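Rutinosidase (PDB 6I1A) is a secreted family 5 glycoside hydrolase that releases the disaccharide rutinose from glycosides such as rutin and is related to exo-1,3-beta-glucanases. Local coordinates at residues D51-C56 / T152-W157; L55-G60 / S105-S110. All blocks are in the same frame, centred on the assembly; numbering follows the deposited sequence.

From the N terminus, the chain runs through barrel strand 22-26 and reaches helix 52-59, from which both contacts start. Interaction 2 closes the shorter loop: after strand 90-95, residues 105-110 return to C56 and E57, midway along the helix. The chain then passes through helix 113-128 and strand 131-136 before residues 152-157 meet the N-terminal end of the same helix, closing interaction 1. The two are nested, with the loop of interaction 2 inside that of interaction 1, and they share L55 and C56. W53 joins them directly, its CE2 lying 3.4 Å from CB of Q107. Together they tie two successive beta-alpha loops of the barrel to one short helix in the connection after strand 22-26.

Interaction 1. Residues D51-C56 / T152-W157; sequences DEWGLC and TGHWYW. With NAG (2-acetamido-2-deoxy-beta-D-glucopyranose), chain D; EDO (1,2-ethanediol), chain I.
D51 and T152 bring the two backbones nearest each other, their CA atoms 6.1 Å apart where a helix begins beside an irregular loop. The carboxylate of D51 serves both sides of this junction. OD1 accepts from G54 N at 2.9 Å, the N-cap bond of helix 52-59, and is met from well above the carboxylate plane. OD2 points its anti lone pair at T152 N, 2.8 Å away, in a moderately bent bond (147° at the hydrogen). With chi1 at 54°, CG sits between the backbone N and C of D51, a setting that lets one carboxylate cap its own helix and grip the loop. A water strengthens the hold, donating to OD2 and also to T152 O. In the TIM-barrel fold of this family, loops following the strands, such as the one carrying residues 152-157, build the rim where the active site normally lies; here that loop is pinned to a short helix in the connection after strand 22-26. The second meeting is aromatic and edge-to-face. H154 directs CE1 onto the face of the six-membered ring of W53, coming within 3.7 Å of CH2, with the ring planes at 73°. E150 accepts from H154 ND1 and so helps to fix the imidazole's rotation, while T152 OG1 is hydrogen-bonded to S50 OG and, at 2.8 Å, to O1 of an ethanediol probably taken up from the crystallisation liquor.

Interaction 2. Residues L55-G60 / S105-S110; sequences LCEHLG and SSQLYS. With EDO (1,2-ethanediol), chain V.
The half-cystine C56, whose disulfide to C63 bridges helices 52-59 and 63-73, is also where the loop of Q107 and Y109 leans on the first of these helices, at the rim of the TIM barrel. Its SG lies 3.3 Å from the backbone O of Q107, and CB of Y109 packs against the same sulfur at 4.0 Å. Bound in a disulfide, the sulfur has no proton to offer, so the approach to O is not a hydrogen bond; the meeting with Y109 CB is apolar packing. One residue further along the helix, the amide of Q107 is laid against the backbone and CB of E57: CD is 3.7 Å from E57 CA, and NE2 is 3.6 Å from E57 CB. To reach this place the Q107 chain takes an unusual first torsion, chi1 -110°, away from the staggered positions, and then bends at CG. The side chain of E57, extended beyond CG, crosses that of Q107 at about a right angle, although carboxylate and amide planes are only 16° apart. An ST turn shapes the loop just here: S106 OG accepts from L108 N at 3.1 Å and is itself hydrogen-bonded to Y97 OH. Y109 leads away after CB, carrying its ring to C63, L67 and Y71 of helix 63-73, where its OH bonds to E68. On the helix 52-59 side, L55 and L59 pack onto helix 39-45, so helix 52-59 is held between helix 39-45 and the loop that runs from strand 90-95 to helix 113-128.

Interaction 1. Residues D51-C56 / T152-W157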
ATOM      1  N   ASP A  51      24.524   3.428 -12.914  1.00 14.58           N
ATOM      2  CA  ASP A  51      24.209   2.031 -13.309  1.00 14.23           C
ATOM      3  C   ASP A  51      25.466   1.296 -13.756  1.00 13.81           C
ATOM      4  O   ASP A  51      26.505   1.918 -14.037  1.00 13.78           O
ATOM      5  CB  ASP A  51      23.127   2.040 -14.374  1.00 13.55           C
ATOM      6  CG  ASP A  51      23.390   2.881 -15.613  1.00 15.21           C
ATOM      7  OD1 ASP A  51      24.541   3.481 -15.726  1.00 15.54           O
ATOM      8  OD2 ASP A  51      22.466   2.973 -16.483  1.00 14.48           O
ATOM      9  N   GLU A  52      25.391  -0.024 -13.766  1.00 12.78           N
ATOM     10  CA  GLU A  52      26.469  -0.889 -14.232  1.00 12.79           C
ATOM     11  C   GLU A  52      26.786  -0.502 -15.689  1.00 13.10           C
ATOM     12  O   GLU A  52      27.999  -0.482 -16.050  1.00 13.46           O
ATOM     13  CB  GLU A  52      26.079  -2.368 -14.106  1.00 13.01           C
ATOM     14  CG  GLU A  52      27.149  -3.306 -14.632  1.00 14.28           C
ATOM     15  CD  GLU A  52      26.878  -4.782 -14.489  1.00 14.94           C
ATOM     16  OE1 GLU A  52      25.971  -5.171 -13.737  1.00 14.18           O
ATOM     17  OE2 GLU A  52      27.665  -5.536 -15.142  1.00 16.09           O
ATOM     18  N   TRP A  53      25.768  -0.297 -16.491  1.00 13.67           N
ATOM     19  CA  TRP A  53      25.909   0.126 -17.920  1.00 13.76           C
ATOM     20  C   TRP A  53      26.893   1.289 -18.027  1.00 13.96           C
ATOM     21  O   TRP A  53      27.902   1.212 -18.749  1.00 14.58           O
ATOM     22  CB  TRP A  53      24.529   0.478 -18.457  1.00 13.95           C
ATOM     23  CG  TRP A  53      24.503   0.851 -19.910  1.00 14.89           C
ATOM     24  CD1 TRP A  53      24.905   2.031 -20.459  1.00 16.65           C
ATOM     25  CD2 TRP A  53      23.883   0.104 -20.988  1.00 12.84           C
ATOM     26  NE1 TRP A  53      24.627   2.051 -21.813  1.00 16.29           N
ATOM     27  CE2 TRP A  53      24.002   0.893 -22.159  1.00 12.87           C
ATOM     28  CE3 TRP A  53      23.285  -1.153 -21.081  1.00 13.34           C
ATOM     29  CZ2 TRP A  53      23.544   0.438 -23.402  1.00 14.35           C
ATOM     30  CZ3 TRP A  53      22.784  -1.571 -22.293  1.00 14.04           C
ATOM     31  CH2 TRP A  53      22.926  -0.787 -23.428  1.00 13.51           C
ATOM     32  N   GLY A  54      26.656   2.356 -17.277  1.00 14.35           N
ATOM     33  CA  GLY A  54      27.507   3.564 -17.346  1.00 14.97           C
ATOM     34  C   GLY A  54      28.853   3.333 -16.691  1.00 14.74           C
ATOM     35  O   GLY A  54      29.845   3.942 -17.142  1.00 14.96           O
ATOM     36  N   LEU A  55      28.952   2.553 -15.626  1.00 14.77           N
ATOM     37  CA  LEU A  55      30.270   2.164 -15.048  1.00 14.99           C
ATOM     38  C   LEU A  55      31.126   1.481 -16.114  1.00 17.89           C
ATOM     39  O   LEU A  55      32.336   1.815 -16.283  1.00 16.91           O
ATOM     40  CB  LEU A  55      30.046   1.271 -13.832  1.00 16.64           C
ATOM     41  CG  LEU A  55      31.295   0.698 -13.188  1.00 16.82           C
ATOM     42  CD1 LEU A  55      31.096   0.601 -11.669  1.00 17.62           C
ATOM     43  CD2 LEU A  55      31.679  -0.632 -13.768  1.00 16.52           C
ATOM     44  N   CYS A  56      30.545   0.578 -16.876  1.00 14.88           N
ATOM     45  CA  CYS A  56      31.311  -0.158 -17.903  1.00 16.61           C
ATOM     46  C   CYS A  56      31.688   0.796 -19.028  1.00 15.67           C
ATOM     47  O   CYS A  56      32.874   0.718 -19.483  1.00 17.50           O
ATOM     48  CB  CYS A  56      30.464  -1.310 -18.422  1.00 16.76           C
ATOM     49  SG  CYS A  56      31.401  -2.589 -19.277  1.00 20.48           S
ATOM     50  N   THR A 152      19.756   2.455 -16.254  1.00 13.76           N
ATOM     51  CA  THR A 152      18.881   3.576 -15.893  1.00 13.06           C
ATOM     52  C   THR A 152      18.176   4.125 -17.105  1.00 13.64           C
ATOM     53  O   THR A 152      18.859   4.412 -18.141  1.00 13.65           O
ATOM     54  CB  THR A 152      19.671   4.662 -15.160  1.00 14.03           C
ATOM     55  OG1 THR A 152      20.330   4.078 -14.067  1.00 14.03           O
ATOM     56  CG2 THR A 152      18.751   5.776 -14.689  1.00 15.28           C
ATOM     57  N   GLY A 153      16.870   4.297 -17.080  1.00 13.96           N
ATOM     58  CA  GLY A 153      16.104   4.889 -18.166  1.00 13.46           C
ATOM     59  C   GLY A 153      15.764   3.926 -19.287  1.00 14.70           C
ATOM     60  O   GLY A 153      15.104   4.382 -20.233  1.00 14.60           O
ATOM     61  N   HIS A 154      16.038   2.614 -19.174  1.00 13.33           N
ATOM     62  CA  HIS A 154      15.732   1.634 -20.240  1.00 13.44           C
ATOM     63  C   HIS A 154      14.471   0.841 -19.915  1.00 12.54           C
ATOM     64  O   HIS A 154      14.500   0.028 -18.976  1.00 11.87           O
ATOM     65  CB  HIS A 154      16.884   0.672 -20.498  1.00 13.37           C
ATOM     66  CG  HIS A 154      18.133   1.271 -21.052  1.00 13.30           C
ATOM     67  ND1 HIS A 154      19.065   0.465 -21.721  1.00 13.33           N
ATOM     68  CD2 HIS A 154      18.638   2.516 -21.036  1.00 13.73           C
ATOM     69  CE1 HIS A 154      20.099   1.227 -22.026  1.00 13.25           C
ATOM     70  NE2 HIS A 154      19.892   2.492 -21.673  1.00 14.57           N
ATOM     71  N   TRP A 155      13.439   1.048 -20.697  1.00 12.70           N
ATOM     72  CA  TRP A 155      12.172   0.270 -20.662  1.00 12.41           C
ATOM     73  C   TRP A 155      11.846  -0.332 -22.028  1.00 12.00           C
ATOM     74  O   TRP A 155      10.736  -0.715 -22.266  1.00 13.55           O
ATOM     75  CB  TRP A 155      11.016   1.142 -20.179  1.00 13.05           C
ATOM     76  CG  TRP A 155      10.938   1.543 -18.740  1.00 13.21           C
ATOM     77  CD1 TRP A 155      10.301   0.827 -17.762  1.00 13.29           C
ATOM     78  CD2 TRP A 155      11.391   2.770 -18.156  1.00 12.39           C
ATOM     79  NE1 TRP A 155      10.319   1.547 -16.610  1.00 13.04           N
ATOM     80  CE2 TRP A 155      10.975   2.735 -16.807  1.00 12.81           C
ATOM     81  CE3 TRP A 155      12.080   3.895 -18.626  1.00 13.56           C
ATOM     82  CZ2 TRP A 155      11.213   3.774 -15.898  1.00 13.75           C
ATOM     83  CZ3 TRP A 155      12.287   4.930 -17.744  1.00 14.04           C
ATOM     84  CH2 TRP A 155      11.876   4.868 -16.398  1.00 14.12           C
ATOM     85  N   TYR A 156      12.879  -0.428 -22.877  1.00 11.67           N
ATOM     86  CA  TYR A 156      12.659  -0.806 -24.274  1.00 11.14           C
ATOM     87  C   TYR A 156      12.205  -2.247 -24.452  1.00 12.88           C
ATOM     88  O   TYR A 156      11.660  -2.598 -25.535  1.00 13.82           O
ATOM     89  CB  TYR A 156      13.933  -0.573 -25.116  1.00 12.30           C
ATOM     90  CG  TYR A 156      14.494   0.840 -25.029  1.00 12.62           C
ATOM     91  CD1 TYR A 156      13.834   1.880 -25.710  1.00 14.49           C
ATOM     92  CD2 TYR A 156      15.579   1.184 -24.266  1.00 13.66           C
ATOM     93  CE1 TYR A 156      14.335   3.188 -25.671  1.00 14.72           C
ATOM     94  CE2 TYR A 156      16.093   2.489 -24.215  1.00 13.57           C
ATOM     95  CZ  TYR A 156      15.426   3.481 -24.897  1.00 14.72           C
ATOM     96  OH  TYR A 156      15.899   4.782 -24.804  1.00 17.49           O
ATOM     97  N   TRP A 157      12.408  -3.109 -23.471  1.00 12.58           N
ATOM     98  CA  TRP A 157      12.016  -4.524 -23.580  1.00 11.44           C
ATOM     99  C   TRP A 157      10.522  -4.698 -23.886  1.00 11.75           C
ATOM    100  O   TRP A 157      10.129  -5.593 -24.645  1.00 12.17           O
ATOM    101  CB  TRP A 157      12.385  -5.227 -22.295  1.00 11.63           C
ATOM    102  CG  TRP A 157      12.038  -6.681 -22.210  1.00 10.60           C
ATOM    103  CD1 TRP A 157      12.834  -7.710 -22.608  1.00 11.98           C
ATOM    104  CD2 TRP A 157      10.896  -7.255 -21.569  1.00 10.99           C
ATOM    105  NE1 TRP A 157      12.225  -8.901 -22.314  1.00 12.30           N
ATOM    106  CE2 TRP A 157      11.054  -8.660 -21.627  1.00 11.19           C
ATOM    107  CE3 TRP A 157       9.778  -6.756 -20.910  1.00 10.68           C
ATOM    108  CZ2 TRP A 157      10.113  -9.564 -21.148  1.00 12.60           C
ATOM    109  CZ3 TRP A 157       8.871  -7.652 -20.376  1.00 11.24           C
ATOM    110  CH2 TRP A 157       9.049  -9.025 -20.444  1.00 11.55           C
TER
HETATM  111  C1  NAG D 402      13.273  -2.790 -30.215  1.00 17.39           C
HETATM  112  C2  NAG D 402      13.138  -2.491 -31.703  1.00 18.24           C
HETATM  113  C3  NAG D 402      14.552  -2.158 -32.203  1.00 18.40           C
HETATM  114  C4  NAG D 402      15.124  -1.029 -31.400  1.00 17.21           C
HETATM  115  C5  NAG D 402      15.190  -1.318 -29.897  1.00 17.38           C
HETATM  116  C6  NAG D 402      15.577  -0.098 -29.051  1.00 18.73           C
HETATM  117  C7  NAG D 402      11.415  -3.599 -32.993  1.00 22.08           C
HETATM  118  C8  NAG D 402      11.075  -4.882 -33.669  1.00 22.63           C
HETATM  119  N2  NAG D 402      12.596  -3.599 -32.420  1.00 17.65           N
HETATM  120  O3  NAG D 402      14.436  -1.656 -33.575  1.00 18.12           O
HETATM  121  O4  NAG D 402      16.511  -0.794 -31.793  1.00 18.10           O
HETATM  122  O5  NAG D 402      13.869  -1.709 -29.500  1.00 16.89           O
HETATM  123  O6  NAG D 402      15.857  -0.606 -27.741  1.00 19.34           O
HETATM  124  O7  NAG D 402      10.691  -2.595 -32.968  1.00 23.58           O
HETATM  125  C1  EDO I 407      19.456   3.271 -10.668  1.00 30.58           C
HETATM  126  O1  EDO I 407      19.044   2.837 -11.930  1.00 18.77           O
HETATM  127  C2  EDO I 407      18.758   4.485 -10.317  1.00 33.84           C
HETATM  128  O2  EDO I 407      19.155   5.607 -11.103  1.00 38.38           O
HETATM  129  O   HOH W   1      21.686   4.660 -18.447  1.00 24.80           O

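Interaction 2. Residues L55-G60 / S105-S110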
ATOM      1  N   LEU A  55      28.952   2.553 -15.626  1.00 14.77           N
ATOM      2  CA  LEU A  55      30.270   2.164 -15.048  1.00 14.99           C
ATOM      3  C   LEU A  55      31.126   1.481 -16.114  1.00 17.89           C
ATOM      4  O   LEU A  55      32.336   1.815 -16.283  1.00 16.91           O
ATOM      5  CB  LEU A  55      30.046   1.271 -13.832  1.00 16.64           C
ATOM      6  CG  LEU A  55      31.295   0.698 -13.188  1.00 16.82           C
ATOM      7  CD1 LEU A  55      31.096   0.601 -11.669  1.00 17.62           C
ATOM      8  CD2 LEU A  55      31.679  -0.632 -13.768  1.00 16.52           C
ATOM      9  N   CYS A  56      30.545   0.578 -16.876  1.00 14.88           N
ATOM     10  CA  CYS A  56      31.311  -0.158 -17.903  1.00 16.61           C
ATOM     11  C   CYS A  56      31.688   0.796 -19.028  1.00 15.67           C
ATOM     12  O   CYS A  56      32.874   0.718 -19.483  1.00 17.50           O
ATOM     13  CB  CYS A  56      30.464  -1.310 -18.422  1.00 16.76           C
ATOM     14  SG  CYS A  56      31.401  -2.589 -19.277  1.00 20.48           S
ATOM     15  N   GLU A  57      30.772   1.643 -19.457  1.00 16.51           N
ATOM     16  CA  GLU A  57      31.065   2.661 -20.486  1.00 17.75           C
ATOM     17  C   GLU A  57      32.233   3.534 -19.987  1.00 17.88           C
ATOM     18  O   GLU A  57      33.210   3.812 -20.759  1.00 18.29           O
ATOM     19  CB  GLU A  57      29.852   3.511 -20.776  1.00 18.33           C
ATOM     20  CG  GLU A  57      30.088   4.616 -21.804  1.00 25.69           C
ATOM     21  CD  GLU A  57      28.861   5.167 -22.491  1.00 34.61           C
ATOM     22  OE1 GLU A  57      27.776   4.864 -22.070  1.00 42.05           O
ATOM     23  OE2 GLU A  57      29.027   5.910 -23.482  1.00 60.34           O
ATOM     24  N   HIS A  58      32.169   3.994 -18.747  1.00 16.11           N
ATOM     25  CA  HIS A  58      33.230   4.890 -18.204  1.00 16.65           C
ATOM     26  C   HIS A  58      34.574   4.194 -18.219  1.00 17.20           C
ATOM     27  O   HIS A  58      35.611   4.869 -18.540  1.00 19.04           O
ATOM     28  CB  HIS A  58      32.842   5.242 -16.754  1.00 16.77           C
ATOM     29  CG  HIS A  58      33.945   5.845 -15.949  1.00 16.31           C
ATOM     30  ND1 HIS A  58      34.506   7.082 -16.299  1.00 18.27           N
ATOM     31  CD2 HIS A  58      34.662   5.378 -14.928  1.00 18.53           C
ATOM     32  CE1 HIS A  58      35.491   7.353 -15.427  1.00 17.63           C
ATOM     33  NE2 HIS A  58      35.618   6.334 -14.578  1.00 18.91           N
ATOM     34  N   LEU A  59      34.663   2.923 -17.854  1.00 16.77           N
ATOM     35  CA  LEU A  59      35.940   2.194 -17.768  1.00 17.32           C
ATOM     36  C   LEU A  59      36.485   1.834 -19.166  1.00 19.68           C
ATOM     37  O   LEU A  59      37.663   1.448 -19.252  1.00 20.74           O
ATOM     38  CB  LEU A  59      35.790   0.944 -16.913  1.00 18.00           C
ATOM     39  CG  LEU A  59      35.571   1.139 -15.411  1.00 17.40           C
ATOM     40  CD1 LEU A  59      35.328  -0.192 -14.732  1.00 18.54           C
ATOM     41  CD2 LEU A  59      36.755   1.871 -14.791  1.00 19.15           C
ATOM     42  N   GLY A  60      35.642   1.839 -20.164  1.00 17.29           N
ATOM     43  CA  GLY A  60      36.025   1.499 -21.553  1.00 18.38           C
ATOM     44  C   GLY A  60      36.713   0.152 -21.597  1.00 18.29           C
ATOM     45  O   GLY A  60      36.213  -0.848 -21.052  1.00 19.59           O
ATOM     46  N   SER A 105      24.778  -4.390 -29.319  1.00 16.59           N
ATOM     47  CA  SER A 105      24.240  -3.063 -28.920  1.00 16.54           C
ATOM     48  C   SER A 105      24.206  -2.921 -27.392  1.00 18.26           C
ATOM     49  O   SER A 105      23.622  -1.938 -26.922  1.00 22.61           O
ATOM     50  CB  SER A 105      22.878  -2.836 -29.507  1.00 17.36           C
ATOM     51  OG  SER A 105      21.975  -3.843 -29.086  1.00 19.49           O
ATOM     52  N   SER A 106      24.812  -3.858 -26.658  1.00 14.37           N
ATOM     53  CA  SER A 106      24.796  -3.793 -25.173  1.00 13.65           C
ATOM     54  C   SER A 106      26.139  -3.312 -24.613  1.00 15.00           C
ATOM     55  O   SER A 106      27.178  -3.851 -25.015  1.00 15.46           O
ATOM     56  CB  SER A 106      24.437  -5.128 -24.578  1.00 14.16           C
ATOM     57  OG  SER A 106      24.523  -5.078 -23.162  1.00 15.13           O
ATOM     58  N   GLN A 107      26.088  -2.328 -23.714  1.00 15.27           N
ATOM     59  CA  GLN A 107      27.281  -1.833 -22.986  1.00 15.27           C
ATOM     60  C   GLN A 107      27.580  -2.690 -21.775  1.00 16.54           C
ATOM     61  O   GLN A 107      28.648  -2.477 -21.134  1.00 18.19           O
ATOM     62  CB  GLN A 107      27.101  -0.409 -22.505  1.00 19.25           C
ATOM     63  CG  GLN A 107      27.911   0.645 -23.166  1.00 27.96           C
ATOM     64  CD  GLN A 107      29.417   0.556 -23.074  1.00 24.01           C
ATOM     65  OE1 GLN A 107      30.087  -0.307 -22.438  1.00 24.05           O
ATOM     66  NE2 GLN A 107      29.957   1.506 -23.782  1.00 21.95           N
ATOM     67  N   LEU A 108      26.709  -3.652 -21.414  1.00 14.38           N
ATOM     68  CA  LEU A 108      27.054  -4.557 -20.318  1.00 14.85           C
ATOM     69  C   LEU A 108      28.166  -5.507 -20.747  1.00 14.57           C
ATOM     70  O   LEU A 108      28.169  -5.914 -21.937  1.00 15.95           O
ATOM     71  CB  LEU A 108      25.818  -5.320 -19.841  1.00 14.39           C
ATOM     72  CG  LEU A 108      24.693  -4.440 -19.289  1.00 14.41           C
ATOM     73  CD1 LEU A 108      23.484  -5.302 -18.979  1.00 15.32           C
ATOM     74  CD2 LEU A 108      25.145  -3.644 -18.089  1.00 17.05           C
ATOM     75  N   TYR A 109      29.015  -5.885 -19.819  1.00 14.42           N
ATOM     76  CA  TYR A 109      30.173  -6.733 -20.116  1.00 15.03           C
ATOM     77  C   TYR A 109      29.753  -8.207 -20.209  1.00 14.67           C
ATOM     78  O   TYR A 109      29.072  -8.749 -19.328  1.00 14.20           O
ATOM     79  CB  TYR A 109      31.224  -6.585 -19.009  1.00 15.69           C
ATOM     80  CG  TYR A 109      32.385  -7.529 -19.126  1.00 15.36           C
ATOM     81  CD1 TYR A 109      33.270  -7.431 -20.207  1.00 17.56           C
ATOM     82  CD2 TYR A 109      32.622  -8.489 -18.169  1.00 15.07           C
ATOM     83  CE1 TYR A 109      34.327  -8.311 -20.318  1.00 16.22           C
ATOM     84  CE2 TYR A 109      33.706  -9.352 -18.254  1.00 17.53           C
ATOM     85  CZ  TYR A 109      34.561  -9.244 -19.335  1.00 17.02           C
ATOM     86  OH  TYR A 109      35.607 -10.134 -19.411  1.00 17.66           O
ATOM     87  N   SER A 110      30.181  -8.871 -21.311  1.00 14.47           N
ATOM     88  CA  SER A 110      30.069 -10.320 -21.518  1.00 14.62           C
ATOM     89  C   SER A 110      31.447 -10.965 -21.318  1.00 14.85           C
ATOM     90  O   SER A 110      32.352 -10.699 -22.160  1.00 16.33           O
ATOM     91  CB  SER A 110      29.568 -10.647 -22.901  1.00 13.70           C
ATOM     92  OG  SER A 110      28.207 -10.285 -23.073  1.00 14.21           O
TER
HETATM   93  C1  EDO V 420      20.552  -4.640 -25.517  1.00 28.96           C
HETATM   94  O1  EDO V 420      20.277  -5.062 -26.881  1.00 33.77           O
HETATM   95  C2  EDO V 420      20.692  -3.148 -25.238  1.00 24.66           C
HETATM   96  O2  EDO V 420      19.451  -2.363 -25.058  1.00 24.94           O